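Local structure of histidine triad (HIT) protein (Sinorhizobium meliloti, 3NRD) at residues F5-R10 / Q25-N30; E9-D14 / Q91-V96; G70-K73 / K79-I82; I97-R100 / N105-G108. The protein probably binds nucleotides and acts as a hydrolase or transferase of the histidine triad family, this chain being the C-terminal, HIT-domain part of a longer protein. All blocks are in the same frame, centred on the assembly; numbering follows the deposited sequence. Where two conformers were deposited one is given.

Overall arrangement
Contacts 1 and 2 lie side by side, their centres about 4 Å apart, and both draw on helix 9-14, contact 1 also on the N-terminal arm before it. They cover the face of the antiparallel sheet on which His-93 and His-95 hold a sulfate in the probable active site, and Gln-91 of contact 2 binds the backbone of Thr-6 and Asp-8 in contact 1. Contact 3 sits across the centre of the chain, about 18 Å from contact 2 between centres, where helix 54-75 covers the other face. Its strand 79-84 pairs with strand 94-99, which runs from contact 2 into contact 4. Contacts 3 and 4, with centres about 11 Å apart, both touch the second subunit.

Contact 1: F5-R10 / Q25-N30; sequences FTLDER and QMRLMN
Leu-7, on the extended arm before helix 9-14, faces Gln-25 near the start of strand 24-29, their CA atoms 8.9 Å apart, so the two backbones are bridged by side chains and no direct hydrogen bond crosses. Leu-7 and Arg-27 reach toward each other from opposite directions: Leu-7 CD2 lies over one face of the guanidinium, 3.3 Å above the plane and displaced to the rim, closest to Arg-27 NH1 at 3.4 Å. The bend of Arg-27 at chi3 (83°), together with the turn at chi4, sets that face toward the leucine, while NE and NH2 make weak bonds to Leu-11 O and Gly-15 O. Replacing Arg-27 by an alanine would probably open a gap beneath Leu-7 CD2 and leave those two carbonyls without this partner. Further along, Gln-25 NE2 stands 3.6 Å from Phe-5 CD2, at the ring edge, with amide and ring planes 84° apart. NE2 is bonded to Gln-42 OE1 and also donates a hydrogen bond to a water, 3.0 Å away, which donates in turn to Phe-5 O. Behind Leu-7, Asp-8 is the N-cap of helix 9-14, its OD1 accepting from Arg-10 N at 2.8 Å. The contact thus lays the N-terminal arm, just before the capped helix, against strand 24-29 of the antiparallel HIT sheet.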
loop_
_atom_site.group_PDB
_atom_site.type_symbol
_atom_site.label_atom_id
_atom_site.label_comp_id
_atom_site.label_asym_id
_atom_site.label_seq_id
_atom_site.Cartn_x
_atom_site.Cartn_y
_atom_site.Cartn_z
ATOM N N PHE A 5 6.210 -11.353 20.442
ATOM C CA PHE A 5 5.293 -11.121 19.325
ATOM C C PHE A 5 5.012 -12.437 18.583
ATOM O O PHE A 5 5.942 -13.192 18.349
ATOM C CB PHE A 5 5.854 -10.063 18.354
ATOM C CG PHE A 5 5.131 -10.007 17.052
ATOM C CD1 PHE A 5 3.956 -9.290 16.932
ATOM C CD2 PHE A 5 5.640 -10.659 15.936
ATOM C CE1 PHE A 5 3.280 -9.229 15.734
ATOM C CE2 PHE A 5 4.966 -10.619 14.729
ATOM C CZ PHE A 5 3.782 -9.904 14.623
ATOM N N THR A 6 3.754 -12.713 18.239
ATOM C CA THR A 6 3.400 -13.931 17.471
ATOM C C THR A 6 2.996 -13.596 16.037
ATOM O O THR A 6 2.037 -12.855 15.801
ATOM C CB THR A 6 2.251 -14.682 18.105
ATOM O OG1 THR A 6 2.499 -14.781 19.503
ATOM C CG2 THR A 6 2.082 -16.094 17.479
ATOM N N LEU A 7 3.732 -14.153 15.084
ATOM C CA LEU A 7 3.384 -14.056 13.688
ATOM C C LEU A 7 2.109 -14.849 13.455
ATOM O O LEU A 7 1.952 -15.943 13.995
ATOM C CB LEU A 7 4.537 -14.593 12.832
ATOM C CG LEU A 7 4.415 -14.452 11.326
ATOM C CD1 LEU A 7 4.436 -12.979 10.880
ATOM C CD2 LEU A 7 5.521 -15.266 10.668
ATOM N N ASP A 8 1.200 -14.278 12.663
ATOM C CA ASP A 8 -0.018 -14.939 12.235
ATOM C C ASP A 8 0.308 -16.236 11.501
ATOM O O ASP A 8 1.165 -16.226 10.646
ATOM C CB ASP A 8 -0.806 -14.013 11.308
ATOM C CG ASP A 8 -2.098 -14.614 10.851
ATOM O OD1 ASP A 8 -2.073 -15.472 9.957
ATOM O OD2 ASP A 8 -3.170 -14.238 11.364
ATOM N N GLU A 9 -0.389 -17.323 11.822
ATOM C CA GLU A 9 -0.068 -18.647 11.233
ATOM C C GLU A 9 -0.133 -18.677 9.688
ATOM O O GLU A 9 0.635 -19.409 9.056
ATOM C CB GLU A 9 -0.959 -19.771 11.788
ATOM C CG GLU A 9 -0.414 -20.457 13.063
ATOM N N ARG A 10 -1.024 -17.889 9.088
ATOM C CA ARG A 10 -1.142 -17.890 7.632
ATOM C C ARG A 10 0.032 -17.163 6.992
ATOM O O ARG A 10 0.480 -17.576 5.906
ATOM C CB ARG A 10 -2.468 -17.320 7.171
ATOM C CG ARG A 10 -3.650 -18.241 7.539
ATOM C CD ARG A 10 -4.914 -17.476 7.702
ATOM N NE ARG A 10 -4.829 -16.541 8.832
ATOM C CZ ARG A 10 -5.756 -15.638 9.134
ATOM N NH1 ARG A 10 -6.879 -15.531 8.415
ATOM N NH2 ARG A 10 -5.568 -14.842 10.174
ATOM N N GLN A 25 9.716 -7.940 11.085
ATOM C CA GLN A 25 10.161 -9.185 10.484
ATOM C C GLN A 25 9.955 -9.082 8.974
ATOM O O GLN A 25 8.972 -8.483 8.532
ATOM C CB GLN A 25 9.366 -10.366 10.997
ATOM C CG GLN A 25 9.661 -10.733 12.444
ATOM C CD GLN A 25 8.766 -11.833 12.985
ATOM O OE1 GLN A 25 8.206 -12.606 12.224
ATOM N NE2 GLN A 25 8.608 -11.882 14.325
HETATM N N MSE A 26 10.879 -9.666 8.207
HETATM C CA MSE A 26 10.799 -9.718 6.751
HETATM C C MSE A 26 10.560 -11.143 6.322
HETATM O O MSE A 26 11.256 -12.066 6.786
HETATM C CB MSE A 26 12.098 -9.280 6.092
HETATM C CG MSE A 26 12.467 -7.881 6.314
HETATM SE SE MSE A 26 14.074 -7.369 5.277
HETATM C CE MSE A 26 13.286 -7.771 3.595
ATOM N N ARG A 27 9.598 -11.328 5.427
ATOM C CA ARG A 27 9.365 -12.622 4.824
ATOM C C ARG A 27 9.258 -12.487 3.335
ATOM O O ARG A 27 8.780 -11.498 2.858
ATOM C CB ARG A 27 8.099 -13.244 5.352
ATOM C CG ARG A 27 8.134 -13.430 6.835
ATOM C CD ARG A 27 6.898 -14.087 7.363
ATOM N NE ARG A 27 6.888 -15.541 7.263
ATOM C CZ ARG A 27 7.558 -16.376 8.049
ATOM N NH1 ARG A 27 8.397 -15.937 8.980
ATOM N NH2 ARG A 27 7.407 -17.684 7.877
ATOM N N LEU A 28 9.697 -13.512 2.623
ATOM C CA LEU A 28 9.543 -13.593 1.184
ATOM C C LEU A 28 8.266 -14.342 0.982
ATOM O O LEU A 28 8.179 -15.487 1.411
ATOM C CB LEU A 28 10.719 -14.358 0.558
ATOM C CG LEU A 28 10.678 -14.688 -0.932
ATOM C CD1 LEU A 28 10.825 -13.377 -1.803
ATOM C CD2 LEU A 28 11.726 -15.760 -1.269
HETATM N N MSE A 29 7.273 -13.727 0.367
HETATM C CA MSE A 29 6.035 -14.403 0.020
HETATM C C MSE A 29 6.407 -15.551 -0.894
HETATM O O MSE A 29 7.183 -15.350 -1.846
HETATM C CB MSE A 29 5.077 -13.436 -0.686
HETATM C CG MSE A 29 3.762 -14.022 -1.117
HETATM SE SE MSE A 29 2.636 -14.495 0.351
HETATM C CE MSE A 29 1.789 -12.764 0.678
ATOM N N ASN A 30 5.881 -16.747 -0.613
ATOM C CA ASN A 30 6.284 -17.897 -1.371
ATOM C C ASN A 30 5.491 -18.010 -2.676
ATOM O O ASN A 30 4.736 -18.959 -2.895
ATOM C CB ASN A 30 6.180 -19.149 -0.541
ATOM C CG ASN A 30 6.914 -20.320 -1.170
ATOM O OD1 ASN A 30 7.657 -20.173 -2.141
ATOM N ND2 ASN A 30 6.721 -21.481 -0.601
HETATM O O HOH W 1 7.559 -14.155 15.890
#

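Contact 2: E9-D14 / Q91-V96; sequences ERLERD and QLHVHV. With SO4 (sulfate ion), chain H.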
loop_
_atom_site.group_PDB
_atom_site.type_symbol
_atom_site.label_atom_id
_atom_site.label_comp_id
_atom_site.label_asym_id
_atom_site.label_seq_id
_atom_site.Cartn_x
_atom_site.Cartn_y
_atom_site.Cartn_z
ATOM N N GLU A 9 -0.389 -17.323 11.822
ATOM C CA GLU A 9 -0.068 -18.647 11.233
ATOM C C GLU A 9 -0.133 -18.677 9.688
ATOM O O GLU A 9 0.635 -19.409 9.056
ATOM C CB GLU A 9 -0.959 -19.771 11.788
ATOM C CG GLU A 9 -0.414 -20.457 13.063
ATOM N N ARG A 10 -1.024 -17.889 9.088
ATOM C CA ARG A 10 -1.142 -17.890 7.632
ATOM C C ARG A 10 0.032 -17.163 6.992
ATOM O O ARG A 10 0.480 -17.576 5.906
ATOM C CB ARG A 10 -2.468 -17.320 7.171
ATOM C CG ARG A 10 -3.650 -18.241 7.539
ATOM C CD ARG A 10 -4.914 -17.476 7.702
ATOM N NE ARG A 10 -4.829 -16.541 8.832
ATOM C CZ ARG A 10 -5.756 -15.638 9.134
ATOM N NH1 ARG A 10 -6.879 -15.531 8.415
ATOM N NH2 ARG A 10 -5.568 -14.842 10.174
ATOM N N LEU A 11 0.570 -16.139 7.673
ATOM C CA LEU A 11 1.812 -15.481 7.221
ATOM C C LEU A 11 3.046 -16.360 7.463
ATOM O O LEU A 11 4.051 -16.292 6.708
ATOM C CB LEU A 11 2.015 -14.135 7.926
ATOM C CG LEU A 11 1.000 -12.996 7.745
ATOM C CD1 LEU A 11 1.426 -11.695 8.448
ATOM C CD2 LEU A 11 0.792 -12.698 6.288
ATOM N N GLU A 12 2.990 -17.143 8.537
ATOM C CA GLU A 12 3.981 -18.173 8.835
ATOM C C GLU A 12 4.027 -19.175 7.692
ATOM O O GLU A 12 5.102 -19.475 7.155
ATOM C CB GLU A 12 3.627 -18.874 10.152
ATOM C CG GLU A 12 4.599 -19.935 10.646
ATOM C CD GLU A 12 5.750 -19.318 11.367
ATOM O OE1 GLU A 12 5.553 -18.898 12.533
ATOM O OE2 GLU A 12 6.846 -19.231 10.767
ATOM N N ARG A 13 2.852 -19.653 7.311
ATOM C CA ARG A 13 2.734 -20.646 6.251
ATOM C C ARG A 13 3.117 -20.109 4.869
ATOM O O ARG A 13 3.850 -20.780 4.153
ATOM C CB ARG A 13 1.311 -21.206 6.189
ATOM C CG ARG A 13 1.220 -22.463 5.314
ATOM C CD ARG A 13 -0.191 -22.976 5.179
ATOM N NE ARG A 13 -1.011 -21.977 4.471
ATOM C CZ ARG A 13 -2.172 -21.455 4.889
ATOM N NH1 ARG A 13 -2.755 -21.815 6.047
ATOM N NH2 ARG A 13 -2.781 -20.557 4.115
ATOM N N ASP A 14 2.611 -18.927 4.496
ATOM C CA ASP A 14 2.742 -18.442 3.123
ATOM C C ASP A 14 4.043 -17.716 2.812
ATOM O O ASP A 14 4.306 -17.439 1.652
ATOM C CB ASP A 14 1.547 -17.520 2.759
ATOM C CG ASP A 14 0.227 -18.278 2.629
ATOM O OD1 ASP A 14 0.203 -19.524 2.535
ATOM O OD2 ASP A 14 -0.812 -17.599 2.590
ATOM N N GLN A 91 -3.548 -9.200 11.140
ATOM C CA GLN A 91 -2.261 -8.754 11.612
ATOM C C GLN A 91 -1.565 -7.889 10.544
ATOM O O GLN A 91 -1.450 -8.301 9.388
ATOM C CB GLN A 91 -1.397 -9.962 11.934
ATOM C CG GLN A 91 -0.035 -9.616 12.476
ATOM C CD GLN A 91 0.686 -10.827 12.962
ATOM O OE1 GLN A 91 1.177 -11.625 12.164
ATOM N NE2 GLN A 91 0.728 -11.002 14.263
ATOM N N LEU A 92 -1.159 -6.685 10.953
ATOM C CA LEU A 92 -0.601 -5.698 10.059
ATOM C C LEU A 92 0.614 -6.297 9.335
ATOM O O LEU A 92 1.516 -6.796 9.969
ATOM C CB LEU A 92 -0.179 -4.420 10.821
ATOM C CG LEU A 92 0.563 -3.327 9.983
ATOM C CD1 LEU A 92 -0.236 -2.882 8.710
ATOM C CD2 LEU A 92 0.889 -2.123 10.856
ATOM N N HIS A 93 0.588 -6.285 8.006
ATOM C CA HIS A 93 1.755 -6.631 7.221
ATOM C C HIS A 93 1.748 -5.817 5.943
ATOM O O HIS A 93 0.680 -5.543 5.376
ATOM C CB HIS A 93 1.822 -8.127 6.962
ATOM C CG HIS A 93 0.626 -8.669 6.258
ATOM N ND1 HIS A 93 -0.626 -8.741 6.845
ATOM C CD2 HIS A 93 0.495 -9.188 5.017
ATOM C CE1 HIS A 93 -1.475 -9.258 5.979
ATOM N NE2 HIS A 93 -0.825 -9.509 4.856
ATOM N N VAL A 94 2.938 -5.395 5.517
ATOM C CA VAL A 94 3.061 -4.497 4.380
ATOM C C VAL A 94 3.727 -5.278 3.286
ATOM O O VAL A 94 4.862 -5.767 3.484
ATOM C CB VAL A 94 3.877 -3.261 4.693
ATOM C CG1 VAL A 94 4.019 -2.400 3.434
ATOM C CG2 VAL A 94 3.231 -2.456 5.836
ATOM N N HIS A 95 3.025 -5.406 2.160
ATOM C CA HIS A 95 3.532 -6.011 0.949
ATOM C C HIS A 95 4.460 -5.025 0.248
ATOM O O HIS A 95 4.121 -3.851 0.138
ATOM C CB HIS A 95 2.386 -6.365 -0.018
ATOM C CG HIS A 95 1.303 -7.229 0.572
ATOM N ND1 HIS A 95 1.379 -8.601 0.608
ATOM C CD2 HIS A 95 0.093 -6.911 1.090
ATOM C CE1 HIS A 95 0.279 -9.093 1.157
ATOM N NE2 HIS A 95 -0.532 -8.089 1.438
ATOM N N VAL A 96 5.614 -5.502 -0.228
ATOM C CA VAL A 96 6.570 -4.723 -1.008
ATOM C C VAL A 96 6.980 -5.604 -2.163
ATOM O O VAL A 96 7.699 -6.588 -1.974
ATOM C CB VAL A 96 7.810 -4.336 -0.204
ATOM C CG1 VAL A 96 8.773 -3.458 -1.072
ATOM C CG2 VAL A 96 7.419 -3.640 1.082
HETATM S S SO4 H . -3.461 -9.552 2.724
HETATM O O1 SO4 H . -2.843 -8.227 2.751
HETATM O O2 SO4 H . -2.382 -10.492 2.909
HETATM O O3 SO4 H . -4.390 -9.756 3.809
HETATM O O4 SO4 H . -4.153 -9.864 1.520
#
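The imidazole of His-93 has Leu-11 on one face: CD2 lies over the middle of the ring, 3.8 Å from its centroid and 14° off the normal, a CH-pi contact. Two polar groups meet the same ring at its edge. ND1 donates to Gln-91 O (2.7 Å), in the ring plane and almost straight down the carbonyl, and on the far side NE2 donates to sulfate O2 (2.7 Å). His-95 also turns its edge to the anion, NE2 giving a nearly linear bond of 2.7 Å to O1; its ND1 is hydrogen-bonded to Trp-36 NE1, and its ring meets that of Trp-111 edge-to-face. His-93 CG sits between the backbone N and the carbonyl carbon (chi1 58°), which swings the ring back toward Gln-91 O; that carbonyl and the leucine together fix its rotation. The other methyl of Leu-11, CD1, reaches both His-93 CG and Gln-91 OE1, the latter at 3.7 Å. The amide of Gln-91 has its polar partners in the N-terminal arm, OE1 taking Asp-8 N and NE2 giving to Thr-6 O. Gly-86 N also binds the sulfate, which probably came from the crystallisation liquor but may mark where a nucleotide phosphate binds. Residues 91-97 match the histidine-triad motif with glutamine in the first histidine's place; by family comparison His-93 is probably the nucleophile, and the site is that of a HIT protein.

Contact 3: G70-K73 / K79-I82; sequences GLKK and KINI
Where helix 54-75 turns back into edge strand 79-84 of the HIT domain, Leu-71 and Lys-72 pack on Ile-80, the helix lying across one face of the antiparallel sheet. Ile-80 makes the contact from the strand side. Its CD1 reaches the helix between the two residues, 4.0 Å from Leu-71 CD2 and 3.9 Å from the backbone nitrogen Lys-72 N, while CG1 lies 3.9 Å from Lys-72 CB. Ile-80 CG1 stands anti to the carbonyl carbon (chi1 -62°), which lifts this branch to the helix. Leu-71 also leans on Val-96 and Ala-98 of the adjoining strand and on Phe-127 of helix 121-134. Lys-72 thus meets Ile-80 with its backbone N and CB, and its chain runs on extended beyond them to bring NZ within 6.5 Å of Lys-79 NZ. Glu-48 of the second subunit forms salt bridges with both amines, probably offsetting their like charges, and accepts from Ile-80 N as well. Ile-80 O takes two donors of its own segment: Lys-79 NZ at 2.9 Å in the carbonyl plane, and Asn-81 ND2 at 3.2 Å from above it. Beyond this point Ile-82 pairs with an antiparallel strand of the second subunit, so that the sheet runs on from one subunit into the other, the continuous-sheet dimer known from other HIT proteins.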
loop_
_atom_site.group_PDB
_atom_site.type_symbol
_atom_site.label_atom_id
_atom_site.label_comp_id
_atom_site.label_asym_id
_atom_site.label_seq_id
_atom_site.Cartn_x
_atom_site.Cartn_y
_atom_site.Cartn_z
ATOM N N GLY A 70 15.812 -1.266 -1.823
ATOM C CA GLY A 70 16.647 -2.459 -1.885
ATOM C C GLY A 70 16.109 -3.507 -2.843
ATOM O O GLY A 70 16.854 -4.061 -3.635
ATOM N N LEU A 71 14.811 -3.764 -2.765
ATOM C CA LEU A 71 14.172 -4.737 -3.642
ATOM C C LEU A 71 14.302 -4.315 -5.083
ATOM O O LEU A 71 14.595 -5.165 -5.931
ATOM C CB LEU A 71 12.692 -4.937 -3.257
ATOM C CG LEU A 71 11.878 -5.930 -4.078
ATOM C CD1 LEU A 71 12.492 -7.314 -4.064
ATOM C CD2 LEU A 71 10.400 -5.976 -3.560
ATOM N N LYS A 72 14.115 -3.016 -5.363
ATOM C CA LYS A 72 14.209 -2.510 -6.719
ATOM C C LYS A 72 15.618 -2.661 -7.243
ATOM O O LYS A 72 15.816 -3.080 -8.385
ATOM C CB LYS A 72 13.764 -1.049 -6.825
ATOM C CG LYS A 72 13.533 -0.579 -8.282
ATOM C CD LYS A 72 12.981 0.882 -8.348
ATOM C CE LYS A 72 12.765 1.433 -9.794
ATOM N NZ LYS A 72 11.752 2.599 -9.858
ATOM N N LYS A 73 16.600 -2.340 -6.411
ATOM C CA LYS A 73 18.005 -2.514 -6.784
ATOM C C LYS A 73 18.340 -4.004 -7.046
ATOM O O LYS A 73 18.937 -4.328 -8.065
ATOM C CB LYS A 73 18.930 -1.890 -5.711
ATOM C CG LYS A 73 20.358 -1.716 -6.194
ATOM C CD LYS A 73 21.291 -1.087 -5.149
ATOM C CE LYS A 73 22.732 -1.026 -5.704
ATOM N NZ LYS A 73 23.723 -0.641 -4.653
ATOM N N LYS A 79 9.124 -0.941 -11.317
ATOM C CA LYS A 79 8.235 -0.310 -10.356
ATOM C C LYS A 79 8.021 -1.183 -9.131
ATOM O O LYS A 79 7.837 -2.407 -9.247
ATOM C CB LYS A 79 6.887 -0.012 -11.012
ATOM C CG LYS A 79 5.940 0.889 -10.221
ATOM C CD LYS A 79 6.424 2.341 -10.166
ATOM C CE LYS A 79 5.500 3.197 -9.297
ATOM N NZ LYS A 79 5.555 2.827 -7.873
ATOM N N ILE A 80 8.054 -0.562 -7.962
ATOM C CA ILE A 80 7.650 -1.206 -6.732
ATOM C C ILE A 80 6.171 -0.914 -6.448
ATOM O O ILE A 80 5.705 0.206 -6.698
ATOM C CB ILE A 80 8.502 -0.725 -5.533
ATOM C CG1 ILE A 80 9.990 -1.087 -5.725
ATOM C CG2 ILE A 80 8.025 -1.338 -4.209
ATOM C CD1 ILE A 80 10.284 -2.598 -5.726
ATOM N N ASN A 81 5.452 -1.924 -5.938
ATOM C CA ASN A 81 4.100 -1.790 -5.421
ATOM C C ASN A 81 4.155 -2.066 -3.919
ATOM O O ASN A 81 4.732 -3.060 -3.522
ATOM C CB ASN A 81 3.128 -2.785 -6.051
ATOM C CG ASN A 81 2.892 -2.566 -7.545
ATOM O OD1 ASN A 81 2.288 -3.412 -8.177
ATOM N ND2 ASN A 81 3.357 -1.448 -8.102
ATOM N N ILE A 82 3.582 -1.176 -3.113
ATOM C CA ILE A 82 3.546 -1.296 -1.664
ATOM C C ILE A 82 2.106 -1.380 -1.255
ATOM O O ILE A 82 1.295 -0.590 -1.748
ATOM C CB ILE A 82 4.185 -0.084 -0.990
ATOM C CG1 ILE A 82 5.700 -0.088 -1.254
ATOM C CG2 ILE A 82 3.893 -0.109 0.504
ATOM C CD1 ILE A 82 6.370 1.205 -0.968
#

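Contact 4: I97-R100 / N105-G108; sequences IARR and NWPG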
loop_
_atom_site.group_PDB
_atom_site.type_symbol
_atom_site.label_atom_id
_atom_site.label_comp_id
_atom_site.label_asym_id
_atom_site.label_seq_id
_atom_site.Cartn_x
_atom_site.Cartn_y
_atom_site.Cartn_z
ATOM N N ILE A 97 6.490 -5.267 -3.348
ATOM C CA ILE A 97 6.489 -6.180 -4.483
ATOM C C ILE A 97 7.214 -5.528 -5.665
ATOM O O ILE A 97 6.933 -4.375 -5.987
ATOM C CB ILE A 97 5.080 -6.511 -4.945
ATOM C CG1 ILE A 97 4.214 -7.106 -3.809
ATOM C CG2 ILE A 97 5.144 -7.479 -6.121
ATOM C CD1 ILE A 97 2.774 -6.710 -3.886
ATOM N N ALA A 98 8.120 -6.257 -6.304
ATOM C CA ALA A 98 8.868 -5.774 -7.487
ATOM C C ALA A 98 8.096 -6.098 -8.764
ATOM O O ALA A 98 7.738 -7.244 -8.987
ATOM C CB ALA A 98 10.216 -6.421 -7.546
ATOM N N ARG A 99 7.904 -5.112 -9.624
ATOM C CA ARG A 99 7.098 -5.271 -10.836
ATOM C C ARG A 99 7.781 -4.755 -12.103
ATOM O O ARG A 99 8.663 -3.884 -12.061
ATOM C CB ARG A 99 5.784 -4.511 -10.756
ATOM C CG ARG A 99 4.939 -4.765 -9.556
ATOM C CD ARG A 99 4.383 -6.148 -9.493
ATOM N NE ARG A 99 3.587 -6.546 -10.654
ATOM C CZ ARG A 99 2.289 -6.347 -10.846
ATOM N NH1 ARG A 99 1.543 -5.688 -9.966
ATOM N NH2 ARG A 99 1.721 -6.840 -11.952
ATOM N N ARG A 100 7.302 -5.263 -13.236
ATOM C CA ARG A 100 7.740 -4.775 -14.507
ATOM C C ARG A 100 6.698 -5.130 -15.557
ATOM O O ARG A 100 5.959 -6.111 -15.425
ATOM C CB ARG A 100 9.116 -5.361 -14.850
ATOM C CG ARG A 100 9.120 -6.847 -15.261
ATOM C CD ARG A 100 10.226 -7.603 -14.581
ATOM N NE ARG A 100 11.559 -7.092 -14.917
ATOM C CZ ARG A 100 12.608 -7.009 -14.082
ATOM N NH1 ARG A 100 12.518 -7.344 -12.781
ATOM N NH2 ARG A 100 13.779 -6.556 -14.555
ATOM N N ASN A 105 0.028 -10.584 -14.864
ATOM C CA ASN A 105 -1.096 -9.681 -14.662
ATOM C C ASN A 105 -0.767 -8.183 -14.767
ATOM O O ASN A 105 -1.631 -7.353 -14.486
ATOM C CB ASN A 105 -1.780 -9.962 -13.313
ATOM C CG ASN A 105 -3.252 -9.524 -13.296
ATOM O OD1 ASN A 105 -3.987 -9.751 -14.262
ATOM N ND2 ASN A 105 -3.680 -8.921 -12.200
ATOM N N TRP A 106 0.446 -7.836 -15.201
ATOM C CA TRP A 106 0.776 -6.452 -15.431
ATOM C C TRP A 106 -0.271 -5.821 -16.344
ATOM O O TRP A 106 -0.658 -6.446 -17.342
ATOM C CB TRP A 106 2.137 -6.319 -16.105
ATOM C CG TRP A 106 2.471 -4.919 -16.430
ATOM C CD1 TRP A 106 2.175 -4.232 -17.591
ATOM C CD2 TRP A 106 3.158 -4.008 -15.596
ATOM N NE1 TRP A 106 2.656 -2.956 -17.514
ATOM C CE2 TRP A 106 3.257 -2.788 -16.298
ATOM C CE3 TRP A 106 3.705 -4.097 -14.320
ATOM C CZ2 TRP A 106 3.898 -1.661 -15.762
ATOM C CZ3 TRP A 106 4.342 -2.985 -13.794
ATOM C CH2 TRP A 106 4.425 -1.786 -14.509
ATOM N N PRO A 107 -0.736 -4.590 -16.017
ATOM C CA PRO A 107 -0.410 -3.716 -14.897
ATOM C C PRO A 107 -1.279 -3.900 -13.641
ATOM O O PRO A 107 -1.177 -3.083 -12.722
ATOM C CB PRO A 107 -0.637 -2.321 -15.498
ATOM C CG PRO A 107 -1.766 -2.502 -16.384
ATOM C CD PRO A 107 -1.694 -3.932 -16.917
ATOM N N GLY A 108 -2.073 -4.962 -13.556
ATOM C CA GLY A 108 -2.972 -5.167 -12.428
ATOM C C GLY A 108 -2.254 -5.592 -11.162
ATOM O O GLY A 108 -1.013 -5.774 -11.149
#
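Arg-99 begins its contact at CB, which abuts the edge of the Trp-106 indole in the ring plane, 3.7 Å from CZ3. From there CG goes off anti to the carbonyl carbon (chi1 -52°), and two more bends, at chi2 and chi3, fold the chain toward the loop. NE forms a salt bridge with Asp-103. At the tip, NH1 and NH2 close end-on on one acceptor, Gly-108 O, at 2.8 and 3.0 Å; the oxygen lies exactly in the guanidinium plane. NH1 also binds Asn-81 OD1 on the neighbouring strand, and NH2 passes 3.6 Å from Trp-106 CA. The arginine thereby ties the end of strand 94-99, the last strand of the HIT sheet in chain order, to the loop that follows it. Replacing Arg-99 by an alanine is likely to leave Gly-108 O without these two donors and Asp-103 without its charged mate, freeing the loop to shift. The indole is itself sandwiched, with Arg-100 C 3.4 Å above one face near the rim and Pro-107 CB over the other; the peptide bond before Pro-107 is cis. Trp-106 CE3 also approaches Arg-100 O at 3.2 Å. At the subunit interface, Pro-107 O accepts from Asn-87 ND2 of the second subunit, and Trp-106 packs on Arg-90 of that subunit.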